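Side-chain contact in snaclec convulxin subunit alpha (Crotalus durissus, PDB 1UMR), which activates platelets by binding the collagen receptor glycoprotein VI, as a snake venom C-type lectin-like protein (snaclec): residues A[9-14]-A[46-51]. Sequence-based numbering, arbitrary orientation.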
loop_
_atom_site.group_PDB
_atom_site.type_symbol
_atom_site.label_atom_id
_atom_site.label_comp_id
_atom_site.label_asym_id
_atom_site.label_seq_id
_atom_site.Cartn_x
_atom_site.Cartn_y
_atom_site.Cartn_z
ATOM N N TYR A 9 -50.455 -25.848 -5.433
ATOM C CA TYR A 9 -49.462 -26.279 -6.359
ATOM C C TYR A 9 -48.163 -26.637 -5.649
ATOM O O TYR A 9 -47.771 -25.967 -4.641
ATOM C CB TYR A 9 -49.208 -25.155 -7.322
ATOM C CG TYR A 9 -50.350 -24.853 -8.230
ATOM C CD1 TYR A 9 -51.560 -24.306 -7.706
ATOM C CD2 TYR A 9 -50.240 -25.119 -9.621
ATOM C CE1 TYR A 9 -52.641 -24.012 -8.561
ATOM C CE2 TYR A 9 -51.369 -24.874 -10.519
ATOM C CZ TYR A 9 -52.533 -24.294 -9.968
ATOM O OH TYR A 9 -53.602 -24.007 -10.748
ATOM N N TYR A 10 -47.524 -27.672 -6.201
ATOM C CA TYR A 10 -46.180 -28.137 -5.891
ATOM C C TYR A 10 -45.131 -27.474 -6.738
ATOM O O TYR A 10 -45.160 -27.594 -7.953
ATOM C CB TYR A 10 -46.011 -29.688 -6.063
ATOM C CG TYR A 10 -44.805 -30.164 -5.243
ATOM C CD1 TYR A 10 -44.640 -29.795 -3.888
ATOM C CD2 TYR A 10 -43.761 -30.822 -5.844
ATOM C CE1 TYR A 10 -43.560 -30.127 -3.167
ATOM C CE2 TYR A 10 -42.648 -31.193 -5.091
ATOM C CZ TYR A 10 -42.528 -30.822 -3.788
ATOM O OH TYR A 10 -41.369 -31.244 -3.117
ATOM N N TYR A 11 -44.198 -26.763 -6.094
ATOM C CA TYR A 11 -43.030 -26.134 -6.784
ATOM C C TYR A 11 -41.770 -26.171 -5.886
ATOM O O TYR A 11 -41.822 -25.850 -4.719
ATOM C CB TYR A 11 -43.291 -24.718 -7.235
ATOM C CG TYR A 11 -42.018 -24.096 -7.807
ATOM C CD1 TYR A 11 -41.523 -24.506 -9.025
ATOM C CD2 TYR A 11 -41.213 -23.241 -7.015
ATOM C CE1 TYR A 11 -40.282 -23.980 -9.570
ATOM C CE2 TYR A 11 -39.947 -22.763 -7.478
ATOM C CZ TYR A 11 -39.520 -23.123 -8.765
ATOM O OH TYR A 11 -38.359 -22.613 -9.230
ATOM N N ASP A 12 -40.637 -26.448 -6.511
ATOM C CA ASP A 12 -39.436 -26.810 -5.878
ATOM C C ASP A 12 -39.756 -27.678 -4.669
ATOM O O ASP A 12 -40.057 -28.869 -4.874
ATOM C CB ASP A 12 -38.626 -25.570 -5.578
ATOM C CG ASP A 12 -37.186 -25.863 -5.173
ATOM O OD1 ASP A 12 -36.521 -24.858 -5.153
ATOM O OD2 ASP A 12 -36.589 -27.000 -4.857
ATOM N N GLN A 13 -39.680 -27.192 -3.420
ATOM C CA GLN A 13 -40.031 -28.158 -2.375
ATOM C C GLN A 13 -41.156 -27.699 -1.471
ATOM O O GLN A 13 -41.202 -28.095 -0.298
ATOM C CB GLN A 13 -38.799 -28.582 -1.528
ATOM C CG GLN A 13 -37.523 -28.761 -2.320
ATOM C CD GLN A 13 -36.294 -28.890 -1.434
ATOM O OE1 GLN A 13 -36.081 -29.967 -0.720
ATOM N NE2 GLN A 13 -35.456 -27.844 -1.451
ATOM N N HIS A 14 -42.062 -26.881 -1.991
ATOM C CA HIS A 14 -43.095 -26.307 -1.128
ATOM C C HIS A 14 -44.432 -26.398 -1.835
ATOM O O HIS A 14 -44.479 -26.440 -3.061
ATOM C CB HIS A 14 -42.759 -24.827 -0.874
ATOM C CG HIS A 14 -41.487 -24.610 -0.092
ATOM N ND1 HIS A 14 -41.466 -24.495 1.291
ATOM C CD2 HIS A 14 -40.200 -24.452 -0.505
ATOM C CE1 HIS A 14 -40.205 -24.439 1.701
ATOM N NE2 HIS A 14 -39.422 -24.374 0.626
ATOM N N SER A 46 -36.117 -16.436 -4.497
ATOM C CA SER A 46 -35.248 -16.349 -5.706
ATOM C C SER A 46 -36.103 -16.012 -6.933
ATOM O O SER A 46 -37.350 -16.077 -6.877
ATOM C CB SER A 46 -34.486 -17.673 -5.969
ATOM O OG SER A 46 -35.482 -18.559 -6.551
ATOM N N ALA A 47 -35.417 -15.693 -8.018
ATOM C CA ALA A 47 -36.040 -15.273 -9.283
ATOM C C ALA A 47 -36.842 -16.444 -9.821
ATOM O O ALA A 47 -38.021 -16.299 -10.129
ATOM C CB ALA A 47 -34.980 -14.671 -10.282
ATOM N N LYS A 48 -36.319 -17.655 -9.708
ATOM C CA LYS A 48 -37.133 -18.787 -10.215
ATOM C C LYS A 48 -38.431 -18.943 -9.426
ATOM O O LYS A 48 -39.454 -19.264 -10.017
ATOM C CB LYS A 48 -36.357 -20.139 -10.229
ATOM C CG LYS A 48 -35.177 -20.306 -11.268
ATOM C CD LYS A 48 -34.146 -21.440 -10.791
ATOM C CE LYS A 48 -33.005 -21.899 -11.816
ATOM N NZ LYS A 48 -32.278 -23.251 -11.349
ATOM N N GLU A 49 -38.388 -18.782 -8.097
ATOM C CA GLU A 49 -39.595 -18.920 -7.287
ATOM C C GLU A 49 -40.522 -17.668 -7.507
ATOM O O GLU A 49 -41.713 -17.813 -7.568
ATOM C CB GLU A 49 -39.253 -19.191 -5.819
ATOM C CG GLU A 49 -40.420 -19.243 -4.875
ATOM C CD GLU A 49 -40.045 -19.306 -3.377
ATOM O OE1 GLU A 49 -40.807 -19.970 -2.623
ATOM O OE2 GLU A 49 -39.026 -18.683 -2.915
ATOM N N ALA A 50 -39.974 -16.477 -7.724
ATOM C CA ALA A 50 -40.836 -15.326 -8.128
ATOM C C ALA A 50 -41.569 -15.644 -9.392
ATOM O O ALA A 50 -42.776 -15.447 -9.460
ATOM C CB ALA A 50 -40.029 -13.916 -8.311
ATOM N N ASP A 51 -40.833 -16.071 -10.424
ATOM C CA ASP A 51 -41.445 -16.619 -11.676
ATOM C C ASP A 51 -42.613 -17.610 -11.406
ATOM O O ASP A 51 -43.781 -17.360 -11.834
ATOM C CB ASP A 51 -40.375 -17.308 -12.522
ATOM C CG ASP A 51 -40.871 -17.649 -13.905
ATOM O OD1 ASP A 51 -40.764 -16.826 -14.811
ATOM O OD2 ASP A 51 -41.428 -18.715 -14.213
#
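Glu49 OE1 is held by two groups, a hydrogen bond with Tyr16 OH and a salt bridge with Lys130 NZ, while OE2 of the same residue, whose CB and CA lie against the ring of Tyr11, accepts a hydrogen bond from the backbone N of Lys45. With CG anti to the backbone N (chi1 175°) and the chain extended beyond it, the acid passes the tyrosine obliquely and carries its charge to these partners, which probably keep it ionised.

Tyr11 itself meets the helix without a hydrogen bond across the contact. Its own CG is likewise anti to the backbone N (chi1 175°), which extends the ring toward the helix. There Tyr11 CE2 comes within 3.9 Å of Glu49 CA and 4.0 Å of Glu49 CB. The phenol end reaches the first turn, where Tyr11 OH lies 3.3 Å from Lys48 CB and 3.6 Å from Lys48 O. Lys48 crosses the tyrosine at about a right angle, and its side chain meets the phenol end chiefly through CB, beside its own carbonyl O; the extended remainder leads away, and NZ is hydrogen-bonded to the backbone of a chain of another protein. Asp12 CB sits over one ring face of Tyr11, 3.6 Å above its plane and offset toward the rim.

Ser46 is the N-cap of the helix, its OG accepting from Glu49 N at 3.3 Å, while a type II' beta turn from Tyr11 to His14 links strand 9-11 to strand 14-20. Within the C-type lectin-like fold, the contact thus sets strand 9-11, outermost within this chain in the four-stranded antiparallel sheet, against the N-terminal turn of helix 47-60, and Phe52 of the same helix stacks with Tyr11.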